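Protein tyrosine phosphatase-like protein (Leishmania major, PDB 3S4O) dephosphorylates phosphotyrosine residues of proteins and may act as a virulence factor that supports survival of the parasite inside host macrophages. Local coordinates at residues 10-23 and 126-138. Residues are numbered along the deposited sequence; the frame is centred on the assembly and turned at random.
Sequences IDCCDPQKPSRVLF and LVALALVEYGNVS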
loop_
_atom_site.group_PDB
_atom_site.type_symbol
_atom_site.label_atom_id
_atom_site.label_comp_id
_atom_site.label_asym_id
_atom_site.label_seq_id
_atom_site.Cartn_x
_atom_site.Cartn_y
_atom_site.Cartn_z
ATOM N N ILE A 10 -2.752 4.809 6.687
ATOM C CA ILE A 10 -1.536 4.582 7.471
ATOM C C ILE A 10 -0.405 5.435 6.928
ATOM O O ILE A 10 0.001 5.276 5.782
ATOM C CB ILE A 10 -1.067 3.104 7.470
ATOM C CG1 ILE A 10 -2.208 2.176 7.904
ATOM C CG2 ILE A 10 0.129 2.954 8.406
ATOM C CD1 ILE A 10 -1.768 0.851 8.520
ATOM N N ASP A 11 0.108 6.330 7.766
ATOM C CA ASP A 11 1.218 7.188 7.381
ATOM C C ASP A 11 2.564 6.509 7.623
ATOM O O ASP A 11 2.807 5.928 8.675
ATOM C CB ASP A 11 1.173 8.521 8.138
ATOM C CG ASP A 11 0.074 9.454 7.637
ATOM O OD1 ASP A 11 -0.467 9.232 6.531
ATOM O OD2 ASP A 11 -0.248 10.414 8.361
ATOM N N CYS A 12 3.425 6.574 6.619
ATOM C CA CYS A 12 4.822 6.188 6.760
ATOM C C CYS A 12 5.638 7.473 6.870
ATOM O O CYS A 12 5.701 8.258 5.921
ATOM C CB CYS A 12 5.291 5.366 5.559
ATOM S SG CYS A 12 7.008 4.826 5.660
ATOM N N CYS A 13 6.273 7.658 8.023
ATOM C CA CYS A 13 6.952 8.909 8.350
ATOM C C CYS A 13 8.472 8.856 8.198
ATOM O O CYS A 13 9.083 7.803 8.326
ATOM C CB CYS A 13 6.595 9.331 9.778
ATOM S SG CYS A 13 4.823 9.652 10.003
ATOM N N ASP A 14 9.060 10.019 7.913
ATOM C CA ASP A 14 10.518 10.181 7.838
ATOM C C ASP A 14 11.175 9.818 9.186
ATOM O O ASP A 14 10.882 10.449 10.211
ATOM C CB ASP A 14 10.878 11.627 7.464
ATOM C CG ASP A 14 12.215 11.750 6.730
ATOM O OD1 ASP A 14 13.164 10.991 7.023
ATOM O OD2 ASP A 14 12.322 12.646 5.864
ATOM N N PRO A 15 12.048 8.809 9.188
ATOM C CA PRO A 15 12.788 8.445 10.396
ATOM C C PRO A 15 13.523 9.633 11.016
ATOM O O PRO A 15 13.510 9.812 12.233
ATOM C CB PRO A 15 13.810 7.421 9.887
ATOM C CG PRO A 15 13.234 6.894 8.647
ATOM C CD PRO A 15 12.499 8.021 8.028
ATOM N N GLN A 16 14.159 10.429 10.160
ATOM C CA GLN A 16 14.917 11.613 10.592
ATOM C C GLN A 16 14.010 12.663 11.214
ATOM O O GLN A 16 14.254 13.144 12.319
ATOM C CB GLN A 16 15.642 12.270 9.410
ATOM C CG GLN A 16 16.278 11.313 8.390
ATOM C CD GLN A 16 17.484 10.563 8.926
ATOM O OE1 GLN A 16 18.099 10.961 9.913
ATOM N NE2 GLN A 16 17.825 9.459 8.269
ATOM N N LYS A 17 12.990 13.043 10.456
ATOM C CA LYS A 17 11.995 14.012 10.890
ATOM C C LYS A 17 10.660 13.307 10.988
ATOM O O LYS A 17 9.919 13.314 10.021
ATOM C CB LYS A 17 11.873 15.140 9.869
ATOM C CG LYS A 17 13.079 16.088 9.822
ATOM C CD LYS A 17 13.237 16.922 11.124
ATOM C CE LYS A 17 12.045 17.832 11.393
ATOM N NZ LYS A 17 12.280 18.665 12.593
ATOM N N PRO A 18 10.326 12.695 12.126
ATOM C CA PRO A 18 9.038 11.986 12.221
ATOM C C PRO A 18 7.844 12.926 12.067
ATOM O O PRO A 18 6.689 12.487 11.995
ATOM C CB PRO A 18 9.084 11.389 13.623
ATOM C CG PRO A 18 9.850 12.388 14.408
ATOM C CD PRO A 18 10.877 12.979 13.465
ATOM N N SER A 19 8.154 14.216 12.022
ATOM C CA SER A 19 7.201 15.256 11.639
ATOM C C SER A 19 6.694 15.055 10.208
ATOM O O SER A 19 5.546 15.364 9.878
ATOM C CB SER A 19 7.864 16.624 11.733
ATOM O OG SER A 19 6.945 17.655 11.449
ATOM N N ARG A 20 7.580 14.529 9.371
ATOM C CA ARG A 20 7.400 14.536 7.921
ATOM C C ARG A 20 6.926 13.188 7.410
ATOM O O ARG A 20 7.556 12.159 7.669
ATOM C CB ARG A 20 8.721 14.943 7.242
ATOM C CG ARG A 20 8.629 15.485 5.809
ATOM C CD ARG A 20 9.577 14.742 4.802
ATOM N NE ARG A 20 9.216 14.964 3.395
ATOM C CZ ARG A 20 9.590 16.021 2.669
ATOM N NH1 ARG A 20 10.337 16.992 3.202
ATOM N NH2 ARG A 20 9.212 16.116 1.397
ATOM N N VAL A 21 5.800 13.210 6.697
ATOM C CA VAL A 21 5.263 12.023 6.042
ATOM C C VAL A 21 5.933 11.782 4.693
ATOM O O VAL A 21 5.973 12.688 3.843
ATOM C CB VAL A 21 3.749 12.143 5.803
ATOM C CG1 VAL A 21 3.226 10.887 5.089
ATOM C CG2 VAL A 21 3.014 12.390 7.125
ATOM N N LEU A 22 6.430 10.555 4.507
ATOM C CA LEU A 22 7.016 10.107 3.240
ATOM C C LEU A 22 5.941 9.660 2.252
ATOM O O LEU A 22 5.945 10.078 1.092
ATOM C CB LEU A 22 7.962 8.925 3.460
ATOM C CG LEU A 22 9.471 9.099 3.666
ATOM C CD1 LEU A 22 9.861 10.508 4.032
ATOM C CD2 LEU A 22 9.954 8.094 4.695
ATOM N N PHE A 23 5.056 8.774 2.719
ATOM C CA PHE A 23 3.918 8.263 1.940
ATOM C C PHE A 23 2.669 8.140 2.806
ATOM O O PHE A 23 2.754 7.808 3.993
ATOM C CB PHE A 23 4.169 6.847 1.392
ATOM C CG PHE A 23 5.537 6.622 0.853
ATOM C CD1 PHE A 23 5.849 7.027 -0.434
ATOM C CD2 PHE A 23 6.508 5.954 1.611
ATOM C CE1 PHE A 23 7.111 6.804 -0.953
ATOM C CE2 PHE A 23 7.779 5.727 1.099
ATOM C CZ PHE A 23 8.077 6.162 -0.186
ATOM N N LEU A 126 2.191 -5.508 2.671
ATOM C CA LEU A 126 2.970 -4.580 1.831
ATOM C C LEU A 126 3.181 -3.264 2.546
ATOM O O LEU A 126 4.255 -2.657 2.476
ATOM C CB LEU A 126 2.267 -4.299 0.500
ATOM C CG LEU A 126 2.533 -5.292 -0.642
ATOM C CD1 LEU A 126 2.239 -4.595 -1.961
ATOM C CD2 LEU A 126 3.960 -5.864 -0.651
ATOM N N VAL A 127 2.136 -2.804 3.218
ATOM C CA VAL A 127 2.209 -1.547 3.958
ATOM C C VAL A 127 3.166 -1.702 5.128
ATOM O O VAL A 127 4.023 -0.849 5.353
ATOM C CB VAL A 127 0.828 -1.092 4.425
ATOM C CG1 VAL A 127 0.938 0.069 5.390
ATOM C CG2 VAL A 127 -0.009 -0.719 3.218
ATOM N N ALA A 128 3.043 -2.816 5.839
ATOM C CA ALA A 128 3.920 -3.124 6.961
ATOM C C ALA A 128 5.372 -3.060 6.507
ATOM O O ALA A 128 6.223 -2.475 7.162
ATOM C CB ALA A 128 3.600 -4.499 7.515
ATOM N N LEU A 129 5.642 -3.660 5.361
ATOM C CA LEU A 129 6.988 -3.699 4.825
ATOM C C LEU A 129 7.526 -2.311 4.508
ATOM O O LEU A 129 8.711 -2.055 4.715
ATOM C CB LEU A 129 7.016 -4.518 3.549
ATOM C CG LEU A 129 8.386 -4.497 2.852
ATOM C CD1 LEU A 129 9.315 -5.548 3.427
ATOM C CD2 LEU A 129 8.232 -4.637 1.367
ATOM N N ALA A 130 6.670 -1.450 3.954
ATOM C CA ALA A 130 7.055 -0.064 3.653
ATOM C C ALA A 130 7.452 0.661 4.934
ATOM O O ALA A 130 8.432 1.408 4.951
ATOM C CB ALA A 130 5.930 0.685 2.945
ATOM N N LEU A 131 6.698 0.421 6.007
ATOM C CA LEU A 131 6.985 1.024 7.314
ATOM C C LEU A 131 8.348 0.576 7.835
ATOM O O LEU A 131 9.085 1.364 8.428
ATOM C CB LEU A 131 5.914 0.668 8.359
ATOM C CG LEU A 131 4.521 1.294 8.229
ATOM C CD1 LEU A 131 3.579 0.669 9.249
ATOM C CD2 LEU A 131 4.561 2.783 8.436
ATOM N N VAL A 132 8.676 -0.689 7.620
ATOM C CA VAL A 132 9.958 -1.224 8.052
ATOM C C VAL A 132 11.094 -0.666 7.195
ATOM O O VAL A 132 12.104 -0.198 7.722
ATOM C CB VAL A 132 10.003 -2.753 7.995
ATOM C CG1 VAL A 132 11.428 -3.250 8.222
ATOM C CG2 VAL A 132 9.059 -3.349 9.035
ATOM N N GLU A 133 10.912 -0.684 5.881
ATOM C CA GLU A 133 11.977 -0.303 4.952
ATOM C C GLU A 133 12.263 1.201 4.960
ATOM O O GLU A 133 13.419 1.607 4.970
ATOM C CB GLU A 133 11.636 -0.765 3.527
ATOM C CG GLU A 133 12.720 -0.517 2.479
ATOM C CD GLU A 133 14.092 -0.950 2.907
ATOM O OE1 GLU A 133 14.218 -2.061 3.477
ATOM O OE2 GLU A 133 15.038 -0.155 2.673
ATOM N N TYR A 134 11.210 2.017 4.951
ATOM C CA TYR A 134 11.342 3.485 4.810
ATOM C C TYR A 134 11.102 4.237 6.110
ATOM O O TYR A 134 11.749 5.245 6.374
ATOM C CB TYR A 134 10.413 4.017 3.703
ATOM C CG TYR A 134 10.679 3.367 2.363
ATOM C CD1 TYR A 134 11.775 3.741 1.583
ATOM C CD2 TYR A 134 9.854 2.357 1.886
ATOM C CE1 TYR A 134 12.031 3.135 0.364
ATOM C CE2 TYR A 134 10.100 1.750 0.678
ATOM C CZ TYR A 134 11.193 2.134 -0.077
ATOM O OH TYR A 134 11.427 1.512 -1.292
ATOM N N GLY A 135 10.177 3.752 6.921
ATOM C CA GLY A 135 9.905 4.353 8.225
ATOM C C GLY A 135 10.877 3.917 9.304
ATOM O O GLY A 135 10.924 4.516 10.372
ATOM N N ASN A 136 11.663 2.883 9.005
ATOM C CA ASN A 136 12.596 2.252 9.959
ATOM C C ASN A 136 11.924 1.814 11.261
ATOM O O ASN A 136 12.534 1.789 12.319
ATOM C CB ASN A 136 13.815 3.145 10.228
ATOM C CG ASN A 136 14.822 3.127 9.071
ATOM O OD1 ASN A 136 14.775 2.251 8.202
ATOM N ND2 ASN A 136 15.728 4.101 9.055
ATOM N N VAL A 137 10.655 1.448 11.141
ATOM C CA VAL A 137 9.877 0.906 12.243
ATOM C C VAL A 137 10.171 -0.589 12.344
ATOM O O VAL A 137 10.276 -1.283 11.330
ATOM C CB VAL A 137 8.359 1.108 12.002
ATOM C CG1 VAL A 137 7.539 0.529 13.160
ATOM C CG2 VAL A 137 8.039 2.593 11.809
ATOM N N SER A 138 10.315 -1.084 13.564
ATOM C CA SER A 138 10.502 -2.515 13.772
ATOM C C SER A 138 9.292 -3.304 13.283
ATOM O O SER A 138 8.153 -2.821 13.334
ATOM C CB SER A 138 10.727 -2.841 15.254
ATOM O OG SER A 138 9.502 -2.778 15.969
#
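Cys12 O is gripped by two backbone N-H groups, Leu22 N at 2.8 Å and, more weakly, Phe23 N, and all three residues touch Tyr134. Two successive amides sharing one carbonyl define a classic beta bulge, where the chain turns a corner at Leu22. Cys12 SG reaches the helix end because chi1 of -179° sets the sulfur anti to its own backbone N; it lies 3.6 Å from Gly135 N and packs on Tyr134 CB. On the other flank of Cys12, Leu131 CD2 presses on the strand backbone, 3.6 Å from Asp11 O. The axes of strand 10-13 and helix 126-133 run nearly parallel, at 21° and 8.4 Å, so the helix packs along the outermost strand of the mixed sheet in this phosphatase fold. Where that strand ends, Gly135 CA donates a CA-H...O contact to Cys13 O at 3.5 Å. Pro15 CG packs 3.2 Å from Tyr134 O, with a methyl of Leu22 also close to that oxygen. Phe23 turns its ring edge to the Tyr134 face in a T-shaped pair, planes at 75°, with Phe23 CE2 3.9 Å from Tyr134 CG. Glu133 CG covers a face of the tyrosine ring, whose hydroxyl is hydrogen-bonded to Asp95 of helix 84-103. Two residues before Cys12, Ile10 CB meets Val127 CG1 at 4.2 Å.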